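Local structure of beta-d-glucoside glucohydrolase (3ZZ1) at residues A[179-184]-A[216-221]; A[185-190]-A[673-678]. The protein probably hydrolyses terminal, non-reducing beta-D-glucosyl residues with release of beta-D-glucose, as a secreted family 3 beta-glucosidase of cellulose breakdown. All blocks are in the same frame, centred on the assembly; numbering follows the deposited sequence.

Interaction 1: A[179-184]-A[216-221]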
loop_
_atom_site.group_PDB
_atom_site.type_symbol
_atom_site.label_atom_id
_atom_site.label_comp_id
_atom_site.label_asym_id
_atom_site.label_seq_id
_atom_site.Cartn_x
_atom_site.Cartn_y
_atom_site.Cartn_z
ATOM N N ARG A 179 -7.995 -17.951 -12.142
ATOM C CA ARG A 179 -8.920 -17.307 -11.211
ATOM C C ARG A 179 -8.177 -16.535 -10.121
ATOM O O ARG A 179 -8.563 -15.412 -9.793
ATOM C CB ARG A 179 -9.916 -18.299 -10.598
ATOM C CG ARG A 179 -11.009 -17.610 -9.780
ATOM C CD ARG A 179 -12.013 -18.588 -9.196
ATOM N NE ARG A 179 -12.826 -17.936 -8.170
ATOM C CZ ARG A 179 -13.449 -18.567 -7.178
ATOM N NH1 ARG A 179 -13.368 -19.888 -7.060
ATOM N NH2 ARG A 179 -14.149 -17.867 -6.293
ATOM N N THR A 180 -7.113 -17.129 -9.584
ATOM C CA THR A 180 -6.282 -16.482 -8.570
ATOM C C THR A 180 -5.642 -15.206 -9.111
ATOM O O THR A 180 -5.648 -14.169 -8.440
ATOM C CB THR A 180 -5.184 -17.433 -8.035
ATOM O OG1 THR A 180 -5.798 -18.592 -7.462
ATOM C CG2 THR A 180 -4.336 -16.751 -6.965
ATOM N N LEU A 181 -5.095 -15.289 -10.323
ATOM C CA LEU A 181 -4.484 -14.137 -10.970
ATOM C C LEU A 181 -5.460 -12.963 -11.043
ATOM O O LEU A 181 -5.098 -11.838 -10.702
ATOM C CB LEU A 181 -3.955 -14.498 -12.368
ATOM C CG LEU A 181 -3.429 -13.349 -13.249
ATOM C CD1 LEU A 181 -2.215 -12.677 -12.624
ATOM C CD2 LEU A 181 -3.098 -13.831 -14.650
ATOM N N HIS A 182 -6.695 -13.247 -11.457
ATOM C CA HIS A 182 -7.708 -12.218 -11.701
ATOM C C HIS A 182 -8.405 -11.727 -10.435
ATOM O O HIS A 182 -8.564 -10.522 -10.236
ATOM C CB HIS A 182 -8.772 -12.747 -12.660
ATOM C CG HIS A 182 -8.339 -12.778 -14.089
ATOM N ND1 HIS A 182 -8.512 -11.709 -14.942
ATOM C CD2 HIS A 182 -7.752 -13.754 -14.822
ATOM C CE1 HIS A 182 -8.039 -12.019 -16.134
ATOM N NE2 HIS A 182 -7.580 -13.256 -16.093
ATOM N N GLU A 183 -8.832 -12.669 -9.600
ATOM C CA GLU A 183 -9.752 -12.391 -8.502
ATOM C C GLU A 183 -9.062 -11.863 -7.241
ATOM O O GLU A 183 -9.687 -11.188 -6.419
ATOM C CB GLU A 183 -10.564 -13.647 -8.181
ATOM C CG GLU A 183 -11.741 -13.429 -7.254
ATOM C CD GLU A 183 -12.628 -14.651 -7.160
ATOM O OE1 GLU A 183 -12.938 -15.250 -8.219
ATOM O OE2 GLU A 183 -13.017 -15.010 -6.030
ATOM N N LEU A 184 -7.781 -12.178 -7.095
ATOM C CA LEU A 184 -7.013 -11.733 -5.936
ATOM C C LEU A 184 -6.018 -10.638 -6.313
ATOM O O LEU A 184 -6.118 -9.504 -5.839
ATOM C CB LEU A 184 -6.301 -12.924 -5.269
ATOM C CG LEU A 184 -5.505 -12.688 -3.973
ATOM C CD1 LEU A 184 -6.321 -11.978 -2.906
ATOM C CD2 LEU A 184 -4.967 -13.995 -3.425
ATOM N N GLN A 216 2.142 -10.998 -23.095
ATOM C CA GLN A 216 1.006 -10.553 -23.897
ATOM C C GLN A 216 -0.327 -10.751 -23.172
ATOM O O GLN A 216 -1.186 -9.862 -23.193
ATOM C CB GLN A 216 0.998 -11.247 -25.263
ATOM C CG GLN A 216 0.039 -10.628 -26.272
ATOM C CD GLN A 216 0.112 -11.290 -27.631
ATOM O OE1 GLN A 216 -0.874 -11.848 -28.118
ATOM N NE2 GLN A 216 1.286 -11.239 -28.252
ATOM N N TYR A 217 -0.502 -11.902 -22.524
ATOM C CA TYR A 217 -1.755 -12.167 -21.800
ATOM C C TYR A 217 -2.059 -11.114 -20.718
ATOM O O TYR A 217 -3.115 -10.478 -20.751
ATOM C CB TYR A 217 -1.818 -13.594 -21.230
ATOM C CG TYR A 217 -3.111 -13.861 -20.480
ATOM C CD1 TYR A 217 -4.324 -13.978 -21.162
ATOM C CD2 TYR A 217 -3.125 -13.968 -19.090
ATOM C CE1 TYR A 217 -5.517 -14.199 -20.482
ATOM C CE2 TYR A 217 -4.311 -14.201 -18.401
ATOM C CZ TYR A 217 -5.506 -14.314 -19.104
ATOM O OH TYR A 217 -6.691 -14.532 -18.426
ATOM N N THR A 218 -1.136 -10.914 -19.781
ATOM C CA THR A 218 -1.387 -9.990 -18.663
ATOM C C THR A 218 -1.404 -8.520 -19.093
ATOM O O THR A 218 -2.263 -7.751 -18.648
ATOM C CB THR A 218 -0.395 -10.195 -17.486
ATOM O OG1 THR A 218 0.948 -10.077 -17.958
ATOM C CG2 THR A 218 -0.585 -11.564 -16.847
ATOM N N LEU A 219 -0.471 -8.137 -19.963
ATOM C CA LEU A 219 -0.375 -6.751 -20.440
ATOM C C LEU A 219 -1.482 -6.373 -21.423
ATOM O O LEU A 219 -2.152 -5.359 -21.245
ATOM C CB LEU A 219 0.994 -6.470 -21.077
ATOM C CG LEU A 219 2.262 -6.535 -20.213
ATOM C CD1 LEU A 219 3.483 -6.254 -21.081
ATOM C CD2 LEU A 219 2.216 -5.565 -19.029
ATOM N N GLN A 220 -1.662 -7.177 -22.464
ATOM C CA GLN A 220 -2.613 -6.829 -23.514
ATOM C C GLN A 220 -4.021 -7.306 -23.192
ATOM O O GLN A 220 -4.947 -6.501 -23.138
ATOM C CB GLN A 220 -2.157 -7.357 -24.883
ATOM C CG GLN A 220 -3.009 -6.877 -26.057
ATOM C CD GLN A 220 -2.973 -5.365 -26.230
ATOM O OE1 GLN A 220 -1.907 -4.761 -26.356
ATOM N NE2 GLN A 220 -4.145 -4.747 -26.229
ATOM N N THR A 221 -4.179 -8.609 -22.977
ATOM C CA THR A 221 -5.506 -9.182 -22.787
ATOM C C THR A 221 -6.126 -8.751 -21.460
ATOM O O THR A 221 -7.228 -8.210 -21.449
ATOM C CB THR A 221 -5.496 -10.721 -22.938
ATOM O OG1 THR A 221 -5.011 -11.060 -24.240
ATOM C CG2 THR A 221 -6.898 -11.296 -22.774
#
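His182 and Tyr217 reach toward each other from opposite directions between two helices of the TIM-barrel-like N-terminal domain of this family 3 glycoside hydrolase. Strand 199-202 lies between the two helices in the chain. The axes of segments 179-184 and 216-221 come within 13.0 Å and cross at -36°, so long side chains span the gap. The His182 ring presents NE2 edge-on. Its N-H points almost straight at the hydroxyl, with His182 NE2 to Tyr217 OH at 2.8 Å and an angle of 170°. The oxygen lies in the imidazole plane. The same hydroxyl is also hydrogen-bonded to Gln684 OE1, and the His182 ring stacks with Trp679. With chi1 at 180°, CG of Tyr217 stands opposite the backbone N, and the ring extends until its hydroxyl meets His182. Leu181 and Tyr217 run past each other in opposite directions. Leu181 CD2 touches the ring edge, near its plane, 4.0 Å from Tyr217 CE2. A phenylalanine in place of Tyr217 would probably keep this apolar edge but leave His182 NE2 and Gln684 without their shared hydroxyl. Leu181 and Thr218 cross at about a right angle, and the methyls Leu181 CD2 and Thr218 CG2 meet at 4.0 Å.

Interaction 2: A[185-190]-A[673-678]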
loop_
_atom_site.group_PDB
_atom_site.type_symbol
_atom_site.label_atom_id
_atom_site.label_comp_id
_atom_site.label_asym_id
_atom_site.label_seq_id
_atom_site.Cartn_x
_atom_site.Cartn_y
_atom_site.Cartn_z
ATOM N N TYR A 185 -5.071 -10.976 -7.181
ATOM C CA TYR A 185 -3.952 -10.077 -7.470
ATOM C C TYR A 185 -4.254 -8.935 -8.440
ATOM O O TYR A 185 -3.800 -7.813 -8.218
ATOM C CB TYR A 185 -2.712 -10.880 -7.871
ATOM C CG TYR A 185 -2.289 -11.797 -6.745
ATOM C CD1 TYR A 185 -1.612 -11.295 -5.634
ATOM C CD2 TYR A 185 -2.610 -13.154 -6.764
ATOM C CE1 TYR A 185 -1.242 -12.123 -4.587
ATOM C CE2 TYR A 185 -2.244 -13.992 -5.719
ATOM C CZ TYR A 185 -1.561 -13.465 -4.632
ATOM O OH TYR A 185 -1.196 -14.275 -3.586
ATOM N N THR A 186 -5.019 -9.209 -9.491
ATOM C CA THR A 186 -5.358 -8.177 -10.480
ATOM C C THR A 186 -6.424 -7.223 -9.944
ATOM O O THR A 186 -6.436 -6.049 -10.296
ATOM C CB THR A 186 -5.803 -8.785 -11.836
ATOM O OG1 THR A 186 -4.809 -9.701 -12.299
ATOM C CG2 THR A 186 -5.969 -7.699 -12.889
ATOM N N TRP A 187 -7.303 -7.739 -9.083
ATOM C CA TRP A 187 -8.400 -6.963 -8.486
ATOM C C TRP A 187 -8.063 -5.493 -8.155
ATOM O O TRP A 187 -8.774 -4.588 -8.610
ATOM C CB TRP A 187 -8.963 -7.692 -7.251
ATOM C CG TRP A 187 -10.081 -6.959 -6.534
ATOM C CD1 TRP A 187 -9.975 -5.799 -5.813
ATOM C CD2 TRP A 187 -11.456 -7.356 -6.450
ATOM N NE1 TRP A 187 -11.198 -5.442 -5.301
ATOM C CE2 TRP A 187 -12.127 -6.378 -5.675
ATOM C CE3 TRP A 187 -12.191 -8.436 -6.962
ATOM C CZ2 TRP A 187 -13.498 -6.449 -5.396
ATOM C CZ3 TRP A 187 -13.558 -8.508 -6.683
ATOM C CH2 TRP A 187 -14.192 -7.519 -5.902
ATOM N N PRO A 188 -7.001 -5.245 -7.351
ATOM C CA PRO A 188 -6.708 -3.853 -6.981
ATOM C C PRO A 188 -6.199 -2.978 -8.132
ATOM O O PRO A 188 -6.312 -1.750 -8.064
ATOM C CB PRO A 188 -5.628 -3.996 -5.900
ATOM C CG PRO A 188 -5.017 -5.326 -6.141
ATOM C CD PRO A 188 -6.145 -6.186 -6.605
ATOM N N PHE A 189 -5.636 -3.598 -9.165
ATOM C CA PHE A 189 -5.226 -2.865 -10.363
ATOM C C PHE A 189 -6.443 -2.407 -11.162
ATOM O O PHE A 189 -6.407 -1.349 -11.804
ATOM C CB PHE A 189 -4.275 -3.698 -11.220
ATOM C CG PHE A 189 -2.895 -3.818 -10.642
ATOM C CD1 PHE A 189 -1.923 -2.868 -10.930
ATOM C CD2 PHE A 189 -2.564 -4.881 -9.797
ATOM C CE1 PHE A 189 -0.643 -2.974 -10.394
ATOM C CE2 PHE A 189 -1.291 -4.991 -9.254
ATOM C CZ PHE A 189 -0.326 -4.036 -9.558
ATOM N N ALA A 190 -7.526 -3.183 -11.102
ATOM C CA ALA A 190 -8.794 -2.776 -11.715
ATOM C C ALA A 190 -9.359 -1.515 -11.057
ATOM O O ALA A 190 -9.838 -0.618 -11.744
ATOM C CB ALA A 190 -9.812 -3.905 -11.679
ATOM N N ARG A 673 -21.291 -4.370 -8.195
ATOM C CA ARG A 673 -21.544 -5.678 -8.781
ATOM C C ARG A 673 -20.368 -6.644 -8.584
ATOM O O ARG A 673 -20.577 -7.822 -8.264
ATOM C CB ARG A 673 -21.903 -5.584 -10.263
ATOM C CG ARG A 673 -22.261 -6.948 -10.829
ATOM C CD ARG A 673 -22.588 -6.940 -12.304
ATOM N NE ARG A 673 -22.978 -8.288 -12.721
ATOM C CZ ARG A 673 -24.186 -8.809 -12.530
ATOM N NH1 ARG A 673 -25.138 -8.096 -11.941
ATOM N NH2 ARG A 673 -24.442 -10.042 -12.930
ATOM N N ARG A 674 -19.147 -6.144 -8.768
ATOM C CA ARG A 674 -17.941 -6.970 -8.621
ATOM C C ARG A 674 -17.741 -7.499 -7.191
ATOM O O ARG A 674 -17.109 -8.540 -6.993
ATOM C CB ARG A 674 -16.694 -6.223 -9.120
ATOM C CG ARG A 674 -16.229 -5.070 -8.233
ATOM C CD ARG A 674 -15.273 -4.144 -8.975
ATOM N NE ARG A 674 -13.977 -4.765 -9.246
ATOM C CZ ARG A 674 -12.858 -4.536 -8.558
ATOM N NH1 ARG A 674 -12.844 -3.689 -7.527
ATOM N NH2 ARG A 674 -11.739 -5.158 -8.907
ATOM N N ASP A 675 -18.297 -6.793 -6.207
ATOM C CA ASP A 675 -18.213 -7.212 -4.802
ATOM C C ASP A 675 -19.031 -8.471 -4.511
ATOM O O ASP A 675 -18.866 -9.087 -3.460
ATOM C CB ASP A 675 -18.626 -6.071 -3.862
ATOM C CG ASP A 675 -17.717 -4.851 -3.983
ATOM O OD1 ASP A 675 -16.490 -5.018 -4.186
ATOM O OD2 ASP A 675 -18.236 -3.720 -3.872
ATOM N N LEU A 676 -19.904 -8.846 -5.445
ATOM C CA LEU A 676 -20.678 -10.089 -5.358
ATOM C C LEU A 676 -20.284 -11.093 -6.451
ATOM O O LEU A 676 -20.968 -12.102 -6.658
ATOM C CB LEU A 676 -22.186 -9.794 -5.437
ATOM C CG LEU A 676 -22.806 -8.848 -4.397
ATOM C CD1 LEU A 676 -24.267 -8.576 -4.723
ATOM C CD2 LEU A 676 -22.677 -9.414 -2.990
ATOM N N SER A 677 -19.179 -10.813 -7.139
ATOM C CA SER A 677 -18.740 -11.617 -8.283
ATOM C C SER A 677 -17.491 -12.458 -8.011
ATOM O O SER A 677 -16.688 -12.137 -7.136
ATOM C CB SER A 677 -18.483 -10.717 -9.499
ATOM O OG SER A 677 -19.636 -9.965 -9.837
ATOM N N TYR A 678 -17.349 -13.539 -8.775
ATOM C CA TYR A 678 -16.116 -14.311 -8.840
ATOM C C TYR A 678 -15.688 -14.342 -10.310
ATOM O O TYR A 678 -16.510 -14.125 -11.204
ATOM C CB TYR A 678 -16.326 -15.733 -8.293
ATOM C CG TYR A 678 -17.256 -16.573 -9.144
ATOM C CD1 TYR A 678 -18.632 -16.537 -8.946
ATOM C CD2 TYR A 678 -16.755 -17.384 -10.165
ATOM C CE1 TYR A 678 -19.489 -17.284 -9.734
ATOM C CE2 TYR A 678 -17.603 -18.141 -10.962
ATOM C CZ TYR A 678 -18.968 -18.087 -10.740
ATOM O OH TYR A 678 -19.816 -18.830 -11.517
#
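Arg674 lays its guanidinium over one face of the Trp187 indole. These two residues account for most of the buried surface. The stack is a cation-pi contact: Arg674 CZ lies 3.7 Å from the centroid of the five-membered ring, and the two planes are 30° apart. Arg674 NH1 and Trp187 NE1 are 3.3 Å apart, but both are donors and form no bond. The chain bends at chi3 (-69°) but still runs across the indole, from CG near Trp187 CH2 to the guanidinium over the five-membered ring. Arg674 NH2 also donates to the backbone Trp187 O at 3.0 Å. That bond is bent, and the donor is tilted from the carbonyl plane. One guanidinium thus grips both the ring and the backbone of the same residue. The contact joins helix 178-194 of the N-terminal domain to the loop after strand 664-672 in the fibronectin type III-like domain, two domains far apart in sequence. Arg674 NH1 makes a salt bridge to Asp191, further along the same helix. Ala190, one turn after Trp187, adds its methyl group, with Ala190 CB 3.6 Å from Arg674 NH2. On the six-membered ring, Trp187 CH2 lies 3.3 Å from the backbone Arg674 O. Asp675 comes to the edge of the indole, near its plane, with OD1 3.5 Å from Trp187 CZ2. The same oxygen forms a salt bridge with Arg672.

In the fold
Helix 178-194 is common to both interactions, and their centres lie about 12 Å apart. Along the chain the segments come in the order 179-184, 185-190, 216-221, 673-678, so the two interactions cross. Interaction 1 stays inside the N-terminal domain, where 216-221 is the start of the next long helix. Interaction 2 reaches 483 residues along the chain to the fibronectin type III-like domain. One helix therefore packs within its own domain and also against the fibronectin type III-like domain. The two sites touch: Leu181 O and Thr186 OG1 are 2.7 Å apart, a probable hydrogen bond within the helix, and the Arg179-Glu183 pair packs against Tyr678 of the distant domain.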